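Local atomic coordinates of endo-1,4-beta-xylanase (Bacteroides thetaiotaomicron VPI-5482, PDB entry 3KST), a protein that probably hydrolyses glycosidic bonds in plant polysaccharides such as xylan, as a calcium-binding member of glycoside hydrolase family 43. Residues N20-A25 with A51-D56; M30-K35 with K91-F96; P254-C257 with S261-Y264; D284-I287 with V293-S296. All coordinates share one frame; numbering follows the deposited sequence.

Interaction 1: residues N20-A25 with A51-D56; sequences NYLPIA and ACFSSD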
loop_
_atom_site.group_PDB
_atom_site.type_symbol
_atom_site.label_atom_id
_atom_site.label_comp_id
_atom_site.label_asym_id
_atom_site.label_seq_id
_atom_site.Cartn_x
_atom_site.Cartn_y
_atom_site.Cartn_z
ATOM N N ASN A 20 -4.302 15.266 15.654
ATOM C CA ASN A 20 -3.079 14.635 16.214
ATOM C C ASN A 20 -2.736 13.262 15.594
ATOM O O ASN A 20 -1.957 12.507 16.154
ATOM C CB ASN A 20 -3.181 14.534 17.761
ATOM C CG ASN A 20 -3.089 15.898 18.445
ATOM O OD1 ASN A 20 -2.254 16.731 18.078
ATOM N ND2 ASN A 20 -3.912 16.111 19.475
ATOM N N TYR A 21 -3.318 12.940 14.441
ATOM C CA TYR A 21 -3.121 11.659 13.755
ATOM C C TYR A 21 -3.017 11.928 12.279
ATOM O O TYR A 21 -3.321 13.028 11.841
ATOM C CB TYR A 21 -4.337 10.760 13.974
ATOM C CG TYR A 21 -4.661 10.597 15.398
ATOM C CD1 TYR A 21 -5.518 11.498 16.035
ATOM C CD2 TYR A 21 -4.060 9.577 16.164
ATOM C CE1 TYR A 21 -5.777 11.388 17.392
ATOM C CE2 TYR A 21 -4.325 9.458 17.521
ATOM C CZ TYR A 21 -5.192 10.356 18.130
ATOM O OH TYR A 21 -5.475 10.226 19.463
ATOM N N LEU A 22 -2.587 10.933 11.517
ATOM C CA LEU A 22 -2.641 11.001 10.044
ATOM C C LEU A 22 -3.849 10.095 9.720
ATOM O O LEU A 22 -3.724 8.858 9.717
ATOM C CB LEU A 22 -1.330 10.543 9.415
ATOM C CG LEU A 22 -1.377 10.548 7.888
ATOM C CD1 LEU A 22 -1.852 11.906 7.342
ATOM C CD2 LEU A 22 -0.039 10.161 7.307
ATOM N N PRO A 23 -5.020 10.706 9.438
ATOM C CA PRO A 23 -6.259 9.963 9.438
ATOM C C PRO A 23 -6.575 9.141 8.187
ATOM O O PRO A 23 -7.632 9.331 7.565
ATOM C CB PRO A 23 -7.282 11.071 9.699
ATOM C CG PRO A 23 -6.750 12.206 8.944
ATOM C CD PRO A 23 -5.266 12.137 9.100
ATOM N N ILE A 24 -5.694 8.207 7.855
ATOM C CA ILE A 24 -5.899 7.284 6.702
ATOM C C ILE A 24 -5.566 5.843 7.096
ATOM O O ILE A 24 -4.803 5.598 8.051
ATOM C CB ILE A 24 -5.028 7.652 5.462
ATOM C CG1 ILE A 24 -3.512 7.657 5.808
ATOM C CG2 ILE A 24 -5.441 9.024 4.895
ATOM C CD1 ILE A 24 -2.569 8.045 4.670
ATOM N N ALA A 25 -6.154 4.910 6.344
ATOM C CA ALA A 25 -5.828 3.489 6.416
ATOM C C ALA A 25 -5.074 3.144 5.115
ATOM O O ALA A 25 -4.980 3.956 4.186
ATOM C CB ALA A 25 -7.092 2.642 6.558
ATOM N N ALA A 51 -7.520 11.513 -0.575
ATOM C CA ALA A 51 -6.838 12.752 -0.221
ATOM C C ALA A 51 -5.361 12.591 -0.536
ATOM O O ALA A 51 -4.867 11.484 -0.779
ATOM C CB ALA A 51 -7.015 13.059 1.279
ATOM N N CYS A 52 -4.668 13.724 -0.520
ATOM C CA CYS A 52 -3.212 13.812 -0.634
ATOM C C CYS A 52 -2.725 14.604 0.577
ATOM O O CYS A 52 -3.264 15.654 0.854
ATOM C CB CYS A 52 -2.756 14.543 -1.892
ATOM S SG CYS A 52 -0.959 14.765 -1.950
ATOM N N PHE A 53 -1.752 14.064 1.297
ATOM C CA PHE A 53 -1.072 14.793 2.389
ATOM C C PHE A 53 0.390 14.928 2.003
ATOM O O PHE A 53 0.943 13.996 1.413
ATOM C CB PHE A 53 -1.165 14.031 3.712
ATOM C CG PHE A 53 -2.565 13.775 4.166
ATOM C CD1 PHE A 53 -3.248 12.658 3.705
ATOM C CD2 PHE A 53 -3.196 14.626 5.069
ATOM C CE1 PHE A 53 -4.571 12.390 4.126
ATOM C CE2 PHE A 53 -4.500 14.389 5.505
ATOM C CZ PHE A 53 -5.206 13.252 5.028
ATOM N N SER A 54 1.030 16.065 2.319
ATOM C CA SER A 54 2.469 16.216 2.099
ATOM C C SER A 54 3.200 16.583 3.397
ATOM O O SER A 54 2.605 17.119 4.328
ATOM C CB SER A 54 2.802 17.242 1.007
ATOM O OG SER A 54 2.622 18.570 1.452
ATOM N N SER A 55 4.501 16.329 3.397
ATOM C CA SER A 55 5.385 16.549 4.556
ATOM C C SER A 55 6.849 16.721 4.166
ATOM O O SER A 55 7.310 16.113 3.182
ATOM C CB SER A 55 5.279 15.364 5.513
ATOM O OG SER A 55 6.183 15.446 6.623
ATOM N N ASP A 56 7.559 17.527 4.964
ATOM C CA ASP A 56 8.995 17.752 4.848
ATOM C C ASP A 56 9.816 16.838 5.774
ATOM O O ASP A 56 10.986 16.523 5.479
ATOM C CB ASP A 56 9.311 19.214 5.224
ATOM C CG ASP A 56 8.734 20.213 4.253
ATOM O OD1 ASP A 56 8.853 19.986 3.039
ATOM O OD2 ASP A 56 8.211 21.260 4.684
#
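L22 lays a single methyl group on the ring of F53, a worked example of how a leucine can use one branch as a lid over an aromatic face. L22 CD1 lies 3.8 Å from the centroid of the F53 ring and only 13° off the ring normal, so the CH-pi contact falls over the middle of the face and not at its rim. The CB bond of L22 does not itself aim at the strand; the branch arrives because CG stands anti to the backbone N (chi1 178°), which carries the far methyl across. F53 does point at N20-A25, and with CG beside its own backbone N (chi1 -59°) its side chain slides past that of L22 in the opposite direction.

The ring belongs to strand 49-55, in the antiparallel run of strands 27-32, 35-41, 49-55 and 60-69, which matches one blade of the five-bladed beta-propeller known for this family. The loop against it joins strand 17-19 to strand 27-32 and is pinched at P23, the centre of an inverse gamma turn closed by the bond from I24 N to L22 O at 2.8 Å. This tight kink lets the residues before and after the proline reach the same ring. I24 offers its gamma methyl, CG2, which approaches F53 CE1 obliquely at 3.6 Å, while P23 CD stands farther off, 4.2 Å from F53 CZ. Beyond the pair of segments, V304 of strand 293-305 touches L22, P23 and F53 alike, and S280 bonds to the backbone of L22 and, through its OG, to I24 O.

Interaction 2: residues M30-K35 with K91-F96; sequences MFYNNK and KKFYLF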
loop_
_atom_site.group_PDB
_atom_site.type_symbol
_atom_site.label_atom_id
_atom_site.label_comp_id
_atom_site.label_asym_id
_atom_site.label_seq_id
_atom_site.Cartn_x
_atom_site.Cartn_y
_atom_site.Cartn_z
HETATM N N MSE A 30 4.936 8.347 -1.371
HETATM C CA MSE A 30 5.825 8.597 -2.501
HETATM C C MSE A 30 6.752 9.731 -2.087
HETATM O O MSE A 30 6.279 10.786 -1.616
HETATM C CB MSE A 30 5.069 9.041 -3.757
HETATM C CG MSE A 30 6.026 9.441 -4.907
HETATM SE SE MSE A 30 5.084 9.971 -6.466
HETATM C CE MSE A 30 4.182 11.528 -5.793
ATOM N N PHE A 31 8.058 9.517 -2.273
ATOM C CA PHE A 31 9.060 10.567 -2.062
ATOM C C PHE A 31 9.366 11.109 -3.464
ATOM O O PHE A 31 9.923 10.382 -4.304
ATOM C CB PHE A 31 10.310 10.023 -1.389
ATOM C CG PHE A 31 11.356 11.069 -1.124
ATOM C CD1 PHE A 31 11.060 12.178 -0.328
ATOM C CD2 PHE A 31 12.640 10.958 -1.675
ATOM C CE1 PHE A 31 12.016 13.163 -0.080
ATOM C CE2 PHE A 31 13.617 11.933 -1.424
ATOM C CZ PHE A 31 13.308 13.035 -0.618
ATOM N N TYR A 32 8.927 12.337 -3.718
ATOM C CA TYR A 32 9.095 13.010 -5.010
ATOM C C TYR A 32 9.566 14.432 -4.785
ATOM O O TYR A 32 9.014 15.119 -3.931
ATOM C CB TYR A 32 7.781 13.034 -5.798
ATOM C CG TYR A 32 7.997 13.548 -7.203
ATOM C CD1 TYR A 32 8.519 12.706 -8.180
ATOM C CD2 TYR A 32 7.737 14.884 -7.543
ATOM C CE1 TYR A 32 8.755 13.160 -9.489
ATOM C CE2 TYR A 32 7.977 15.360 -8.854
ATOM C CZ TYR A 32 8.497 14.488 -9.815
ATOM O OH TYR A 32 8.730 14.906 -11.103
ATOM N N ASN A 33 10.565 14.856 -5.559
ATOM C CA ASN A 33 11.163 16.212 -5.498
ATOM C C ASN A 33 11.332 16.778 -4.067
ATOM O O ASN A 33 10.767 17.832 -3.703
ATOM C CB ASN A 33 10.379 17.178 -6.394
ATOM C CG ASN A 33 11.167 18.440 -6.713
ATOM O OD1 ASN A 33 10.884 19.508 -6.180
ATOM N ND2 ASN A 33 12.204 18.298 -7.524
ATOM N N ASN A 34 12.089 16.039 -3.262
ATOM C CA ASN A 34 12.391 16.402 -1.870
ATOM C C ASN A 34 11.145 16.609 -0.988
ATOM O O ASN A 34 11.146 17.437 -0.082
ATOM C CB ASN A 34 13.259 17.672 -1.867
ATOM N N LYS A 35 10.079 15.845 -1.243
ATOM C CA LYS A 35 8.810 16.042 -0.516
ATOM C C LYS A 35 8.084 14.710 -0.395
ATOM O O LYS A 35 8.006 13.979 -1.385
ATOM C CB LYS A 35 7.952 17.061 -1.304
ATOM C CG LYS A 35 6.930 17.883 -0.516
ATOM C CD LYS A 35 7.610 18.830 0.476
ATOM C CE LYS A 35 6.933 20.227 0.580
ATOM N NZ LYS A 35 5.611 20.218 1.201
ATOM N N LYS A 91 6.621 10.126 -17.910
ATOM C CA LYS A 91 6.726 11.500 -17.345
ATOM C C LYS A 91 5.397 12.057 -16.824
ATOM O O LYS A 91 4.962 13.170 -17.167
ATOM C CB LYS A 91 7.468 12.459 -18.292
ATOM C CG LYS A 91 8.912 12.023 -18.501
ATOM C CD LYS A 91 9.701 13.048 -19.295
ATOM C CE LYS A 91 11.181 12.711 -19.325
ATOM N NZ LYS A 91 11.825 12.796 -17.988
ATOM N N LYS A 92 4.770 11.236 -15.971
ATOM C CA LYS A 92 3.433 11.473 -15.432
ATOM C C LYS A 92 3.223 10.611 -14.163
ATOM O O LYS A 92 3.860 9.559 -14.011
ATOM C CB LYS A 92 2.426 11.064 -16.514
ATOM C CG LYS A 92 1.024 11.613 -16.402
ATOM C CD LYS A 92 0.129 11.254 -17.604
ATOM C CE LYS A 92 0.656 11.797 -18.948
ATOM N NZ LYS A 92 -0.289 11.513 -20.061
ATOM N N PHE A 93 2.321 11.056 -13.294
ATOM C CA PHE A 93 1.966 10.320 -12.069
ATOM C C PHE A 93 0.815 9.336 -12.338
ATOM O O PHE A 93 -0.153 9.668 -13.021
ATOM C CB PHE A 93 1.611 11.289 -10.934
ATOM C CG PHE A 93 2.738 12.211 -10.583
ATOM C CD1 PHE A 93 2.935 13.391 -11.308
ATOM C CD2 PHE A 93 3.634 11.882 -9.562
ATOM C CE1 PHE A 93 3.987 14.242 -11.008
ATOM C CE2 PHE A 93 4.709 12.732 -9.271
ATOM C CZ PHE A 93 4.875 13.910 -9.992
ATOM N N TYR A 94 0.924 8.123 -11.795
ATOM C CA TYR A 94 -0.107 7.092 -11.900
ATOM C C TYR A 94 -0.611 6.727 -10.504
ATOM O O TYR A 94 0.201 6.470 -9.611
ATOM C CB TYR A 94 0.445 5.849 -12.621
ATOM C CG TYR A 94 0.564 6.039 -14.137
ATOM C CD1 TYR A 94 1.428 7.002 -14.683
ATOM C CD2 TYR A 94 -0.208 5.281 -15.034
ATOM C CE1 TYR A 94 1.515 7.197 -16.070
ATOM C CE2 TYR A 94 -0.095 5.458 -16.436
ATOM C CZ TYR A 94 0.785 6.417 -16.932
ATOM O OH TYR A 94 0.921 6.658 -18.273
ATOM N N LEU A 95 -1.936 6.784 -10.320
ATOM C CA LEU A 95 -2.614 6.372 -9.103
ATOM C C LEU A 95 -3.317 5.031 -9.374
ATOM O O LEU A 95 -4.224 4.967 -10.199
ATOM C CB LEU A 95 -3.657 7.421 -8.676
ATOM C CG LEU A 95 -4.722 7.061 -7.637
ATOM C CD1 LEU A 95 -4.024 6.655 -6.373
ATOM C CD2 LEU A 95 -5.747 8.207 -7.468
ATOM N N PHE A 96 -2.901 3.988 -8.658
ATOM C CA PHE A 96 -3.495 2.659 -8.744
ATOM C C PHE A 96 -4.338 2.482 -7.480
ATOM O O PHE A 96 -3.887 2.781 -6.386
ATOM C CB PHE A 96 -2.421 1.590 -8.859
ATOM C CG PHE A 96 -1.880 1.460 -10.240
ATOM C CD1 PHE A 96 -0.936 2.364 -10.734
ATOM C CD2 PHE A 96 -2.382 0.486 -11.094
ATOM C CE1 PHE A 96 -0.474 2.231 -12.069
ATOM C CE2 PHE A 96 -1.919 0.365 -12.390
ATOM C CZ PHE A 96 -0.974 1.229 -12.874
#
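F93 drives the edge of its ring into the face of Y32, a T-shaped pair with centroids 4.9 Å apart and planes at 77°. The leading atom is F93 CZ, 3.6 Å from Y32 CE2, so the edge lands toward the rim of the tyrosine ring and not over its centre. The neighbouring part of the same edge is taken by M30, modelled as selenomethionine. Its SE lies in the plane of the F93 ring, 5.1 Å from the centroid, in a Met-aromatic contact, and its methyl CE reaches F93 CE2 at 3.7 Å. The chain of M30 runs out extended and bends only at the last torsion (chi3 64°), which turns CE in toward F93 CE2, oblique to the ring. CD2 of F93 meets M30, CZ meets Y32, and CE2 between them touches both.

One shell further out, Y86 brings its ring against both Y32 and F93, while Y37 touches M30 and Y32 from the adjacent strand. P111 packs on M30 and F115 on F93. The backbone of Y32 is tied to the turn that follows, where Y32 N donates to K35 O at 3.0 Å and N33 and N34 form the bend. Strand 27-32 and strand 92-99 belong to different sheets, and the interlocked aromatic and selenoether groups fill the seam between them, as expected where successive blades of a beta-propeller pack together.

Interaction 3: residues P254-C257 with S261-Y264; sequences PFQC and SWKY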
loop_
_atom_site.group_PDB
_atom_site.type_symbol
_atom_site.label_atom_id
_atom_site.label_comp_id
_atom_site.label_asym_id
_atom_site.label_seq_id
_atom_site.Cartn_x
_atom_site.Cartn_y
_atom_site.Cartn_z
ATOM N N PRO A 254 6.789 0.327 2.082
ATOM C CA PRO A 254 8.154 0.774 2.356
ATOM C C PRO A 254 8.501 1.988 1.505
ATOM O O PRO A 254 8.010 2.105 0.378
ATOM C CB PRO A 254 9.023 -0.430 1.969
ATOM C CG PRO A 254 8.122 -1.436 1.329
ATOM C CD PRO A 254 6.780 -0.839 1.171
ATOM N N PHE A 255 9.361 2.879 2.008
ATOM C CA PHE A 255 9.817 4.037 1.206
ATOM C C PHE A 255 11.158 4.576 1.687
ATOM O O PHE A 255 11.491 4.422 2.871
ATOM C CB PHE A 255 8.774 5.161 1.201
ATOM C CG PHE A 255 8.484 5.730 2.574
ATOM C CD1 PHE A 255 7.552 5.118 3.417
ATOM C CD2 PHE A 255 9.146 6.882 3.032
ATOM C CE1 PHE A 255 7.287 5.643 4.713
ATOM C CE2 PHE A 255 8.894 7.414 4.323
ATOM C CZ PHE A 255 7.953 6.797 5.158
ATOM N N GLN A 256 11.925 5.162 0.759
ATOM C CA GLN A 256 13.243 5.733 1.066
ATOM C C GLN A 256 13.060 7.175 1.516
ATOM O O GLN A 256 12.088 7.857 1.110
ATOM C CB GLN A 256 14.254 5.572 -0.103
ATOM C CG GLN A 256 13.886 6.120 -1.489
ATOM C CD GLN A 256 14.366 7.534 -1.770
ATOM O OE1 GLN A 256 14.939 8.219 -0.903
ATOM N NE2 GLN A 256 14.168 7.969 -3.013
ATOM N N CYS A 257 13.977 7.638 2.358
ATOM C CA CYS A 257 13.935 8.991 2.894
ATOM C C CYS A 257 15.043 9.859 2.328
ATOM O O CYS A 257 15.940 9.369 1.636
ATOM C CB CYS A 257 13.995 8.912 4.409
ATOM S SG CYS A 257 12.603 7.989 5.016
ATOM N N SER A 261 17.902 6.298 4.162
ATOM C CA SER A 261 17.448 5.209 5.006
ATOM C C SER A 261 16.017 4.902 4.566
ATOM O O SER A 261 15.439 5.655 3.781
ATOM C CB SER A 261 17.490 5.611 6.491
ATOM O OG SER A 261 16.482 6.560 6.825
ATOM N N TRP A 262 15.440 3.830 5.095
ATOM C CA TRP A 262 14.068 3.447 4.765
ATOM C C TRP A 262 13.139 3.430 5.970
ATOM O O TRP A 262 13.543 3.264 7.119
ATOM C CB TRP A 262 14.023 2.082 4.073
ATOM C CG TRP A 262 14.601 2.039 2.706
ATOM C CD1 TRP A 262 15.921 2.086 2.372
ATOM C CD2 TRP A 262 13.883 1.875 1.473
ATOM N NE1 TRP A 262 16.075 1.987 1.005
ATOM C CE2 TRP A 262 14.843 1.858 0.428
ATOM C CE3 TRP A 262 12.527 1.748 1.145
ATOM C CZ2 TRP A 262 14.487 1.736 -0.926
ATOM C CZ3 TRP A 262 12.167 1.623 -0.219
ATOM C CH2 TRP A 262 13.151 1.613 -1.227
ATOM N N LYS A 263 11.860 3.582 5.662
ATOM C CA LYS A 263 10.809 3.631 6.667
ATOM C C LYS A 263 9.674 2.812 6.117
ATOM O O LYS A 263 9.634 2.566 4.891
ATOM C CB LYS A 263 10.350 5.068 6.849
ATOM C CG LYS A 263 11.371 5.992 7.533
ATOM C CD LYS A 263 11.487 5.729 9.011
ATOM C CE LYS A 263 12.098 6.906 9.777
ATOM N NZ LYS A 263 13.510 7.085 9.439
ATOM N N TYR A 264 8.776 2.409 7.009
ATOM C CA TYR A 264 7.583 1.625 6.637
ATOM C C TYR A 264 6.351 2.310 7.246
ATOM O O TYR A 264 6.251 2.401 8.484
ATOM C CB TYR A 264 7.733 0.173 7.123
ATOM C CG TYR A 264 6.662 -0.743 6.597
ATOM C CD1 TYR A 264 6.779 -1.320 5.336
ATOM C CD2 TYR A 264 5.487 -0.998 7.327
ATOM C CE1 TYR A 264 5.775 -2.150 4.813
ATOM C CE2 TYR A 264 4.475 -1.851 6.802
ATOM C CZ TYR A 264 4.629 -2.418 5.546
ATOM O OH TYR A 264 3.654 -3.237 4.993
#
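C257 N donates to S261 O at 2.8 Å, the shortest of the backbone bonds that tie P254-C257 to S261-Y264, and the same carbonyl oxygen also receives a CA-H contact from Q256. The next pair to exchange backbone bonds is F255 with K263, F255 N bonding to K263 O and K263 N to F255 O, both at 2.9 Å. On the non-hydrogen-bonded pairs either side of it, side chains do the work. Q256 CB, in the conformer described, sits 3.9 Å from the centroid of the six-membered ring of W262 and 15° off its normal, centred over the face. P254 CB reaches W262 CE3 at 4.2 Å, so the indole spans two residues of the opposite strand. Replacing W262 by an alanine would probably strip Q256 CB of the ring it lies over, cost P254 one of its aromatic neighbours and open a gap on this face of the hairpin.

The hairpin made by strands 250-256 and 262-268 forms part of a propeller blade, and its first strand also carries H251, a ligand of the bound calcium ion. Farther along, P254 and Y264 lie side by side and point the same way, P254 CD being 4.0 Å from Y264 CE1. F255 and K263 turn to the other face of the sheet. There CG of F255 stands between the backbone N and the carbonyl carbon (chi1 62°), which folds the ring across the strand pair until K263 CB stands over it, 3.9 Å from the ring centroid. V29 of strand 27-32 packs against the same phenylalanine, while S261 OG turns back to bond D259 OD1.

Interaction 4: residues D284-I287 with V293-S296; sequences DFAI and VTIS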
loop_
_atom_site.group_PDB
_atom_site.type_symbol
_atom_site.label_atom_id
_atom_site.label_comp_id
_atom_site.label_asym_id
_atom_site.label_seq_id
_atom_site.Cartn_x
_atom_site.Cartn_y
_atom_site.Cartn_z
ATOM N N ASP A 284 10.957 2.234 11.255
ATOM C CA ASP A 284 12.106 2.035 10.400
ATOM C C ASP A 284 11.923 0.749 9.599
ATOM O O ASP A 284 11.169 -0.133 9.999
ATOM C CB ASP A 284 13.398 2.002 11.206
ATOM C CG ASP A 284 13.662 3.313 11.904
ATOM O OD1 ASP A 284 13.674 4.351 11.209
ATOM O OD2 ASP A 284 13.846 3.300 13.123
ATOM N N PHE A 285 12.591 0.702 8.451
ATOM C CA PHE A 285 12.542 -0.424 7.525
ATOM C C PHE A 285 13.917 -0.698 6.948
ATOM O O PHE A 285 14.614 0.228 6.559
ATOM C CB PHE A 285 11.629 -0.090 6.347
ATOM C CG PHE A 285 11.440 -1.227 5.398
ATOM C CD1 PHE A 285 10.614 -2.276 5.739
ATOM C CD2 PHE A 285 12.119 -1.269 4.184
ATOM C CE1 PHE A 285 10.429 -3.351 4.858
ATOM C CE2 PHE A 285 11.946 -2.315 3.298
ATOM C CZ PHE A 285 11.113 -3.382 3.652
ATOM N N ALA A 286 14.279 -1.967 6.831
ATOM C CA ALA A 286 15.553 -2.302 6.178
ATOM C C ALA A 286 15.616 -3.740 5.727
ATOM O O ALA A 286 14.912 -4.586 6.255
ATOM C CB ALA A 286 16.743 -1.977 7.081
ATOM N N ILE A 287 16.443 -3.962 4.700
ATOM C CA ILE A 287 16.758 -5.298 4.177
ATOM C C ILE A 287 18.269 -5.417 4.378
ATOM O O ILE A 287 19.024 -4.650 3.809
ATOM C CB ILE A 287 16.387 -5.434 2.709
ATOM C CG1 ILE A 287 14.929 -5.027 2.495
ATOM C CG2 ILE A 287 16.633 -6.882 2.225
ATOM C CD1 ILE A 287 14.491 -5.095 1.050
ATOM N N VAL A 293 14.504 -8.913 6.151
ATOM C CA VAL A 293 13.760 -7.649 6.292
ATOM C C VAL A 293 13.417 -7.394 7.768
ATOM O O VAL A 293 13.132 -8.345 8.510
ATOM C CB VAL A 293 12.455 -7.667 5.441
ATOM C CG1 VAL A 293 11.748 -6.309 5.454
ATOM C CG2 VAL A 293 12.751 -8.058 4.005
ATOM N N THR A 294 13.461 -6.124 8.188
ATOM C CA THR A 294 13.074 -5.706 9.545
ATOM C C THR A 294 12.212 -4.456 9.485
ATOM O O THR A 294 12.402 -3.582 8.623
ATOM C CB THR A 294 14.276 -5.390 10.526
ATOM O OG1 THR A 294 15.030 -4.264 10.059
ATOM C CG2 THR A 294 15.166 -6.586 10.671
ATOM N N ILE A 295 11.206 -4.437 10.344
ATOM C CA ILE A 295 10.369 -3.273 10.584
ATOM C C ILE A 295 10.602 -3.092 12.086
ATOM O O ILE A 295 10.348 -4.026 12.868
ATOM C CB ILE A 295 8.894 -3.512 10.259
ATOM C CG1 ILE A 295 8.690 -3.641 8.754
ATOM C CG2 ILE A 295 8.026 -2.343 10.785
ATOM C CD1 ILE A 295 7.259 -4.135 8.409
ATOM N N SER A 296 11.111 -1.929 12.459
ATOM C CA SER A 296 11.536 -1.659 13.836
ATOM C C SER A 296 11.600 -0.176 14.192
ATOM O O SER A 296 11.268 0.701 13.394
ATOM C CB SER A 296 12.928 -2.283 14.032
ATOM O OG SER A 296 13.866 -1.602 13.234
HETATM O O HOH W 1 15.162 0.748 14.114
#
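F285 and V293 are brought together by two matching torsions: CG of F285 stands anti to its backbone N (chi1 -176°), and CG1 of V293 does the same (chi1 -174°). The ring is thereby laid across the strand pair and the methyl reaches out to meet it, V293 CG1 coming to 3.3 Å from F285 CE1 in a tight, oblique contact. At the edge of the same ring, near its plane, I295 CG1 approaches F285 CD1 at 3.8 Å. The other methyl of V293 is used as well, CG2 lying 4.0 Å from I287 CG1, with the two side chains parallel. Replacing F285 by an alanine would probably leave V293 CG1 and I295 CG1 without the surface they rest on and open a gap between them.

The side chains of D284, A286, T294 and S296 point to the other face, and the backbone bonds of these residues set the register. A286 and T294 exchange bonds, with T294 N to A286 O at 2.9 Å, and D284 and S296 likewise exchange theirs, with S296 N to D284 O at 3.0 Å. A water bridges the side chains of this last pair, donating a hydrogen bond to D284 OD2 at 3.0 Å and standing 2.8 Å from S296 OG. The other oxygen of D284, OD1, has a long, weak ion pair with K263 NZ. W262 touches F285 from the neighbouring strand. The hairpin of strands 279-287 and 293-305 continues the antiparallel meander from strand 262-268, consistent with the outer part of a beta-propeller blade, and its F285 face packs on I204 and Y202 of strand 200-207, which belongs to a separate sheet.

In the fold
All four contacts reach one mixed sheet in which strand 293-305 runs parallel to strand 60-69, joining early and late parts of the chain, as suits a closed propeller. Interactions 1 and 2 alternate along the chain; their centres lie 16 Å apart, and they touch where K35 packs against D56. Interactions 3 and 4 follow in series, 9 Å between centres, on a meander in which strands 262-268 and 279-287 are neighbours; W262 O and F285 N probably bond there, and P254 meets F285. Interaction 2 touches interaction 3 through F31 and Q256, whereas the centres of interactions 1 and 4 are about 22 Å apart. Loop-on-strand packing, sheet-to-sheet packing and strand pairing thus all contribute to what is probably a propeller ring around the calcium site.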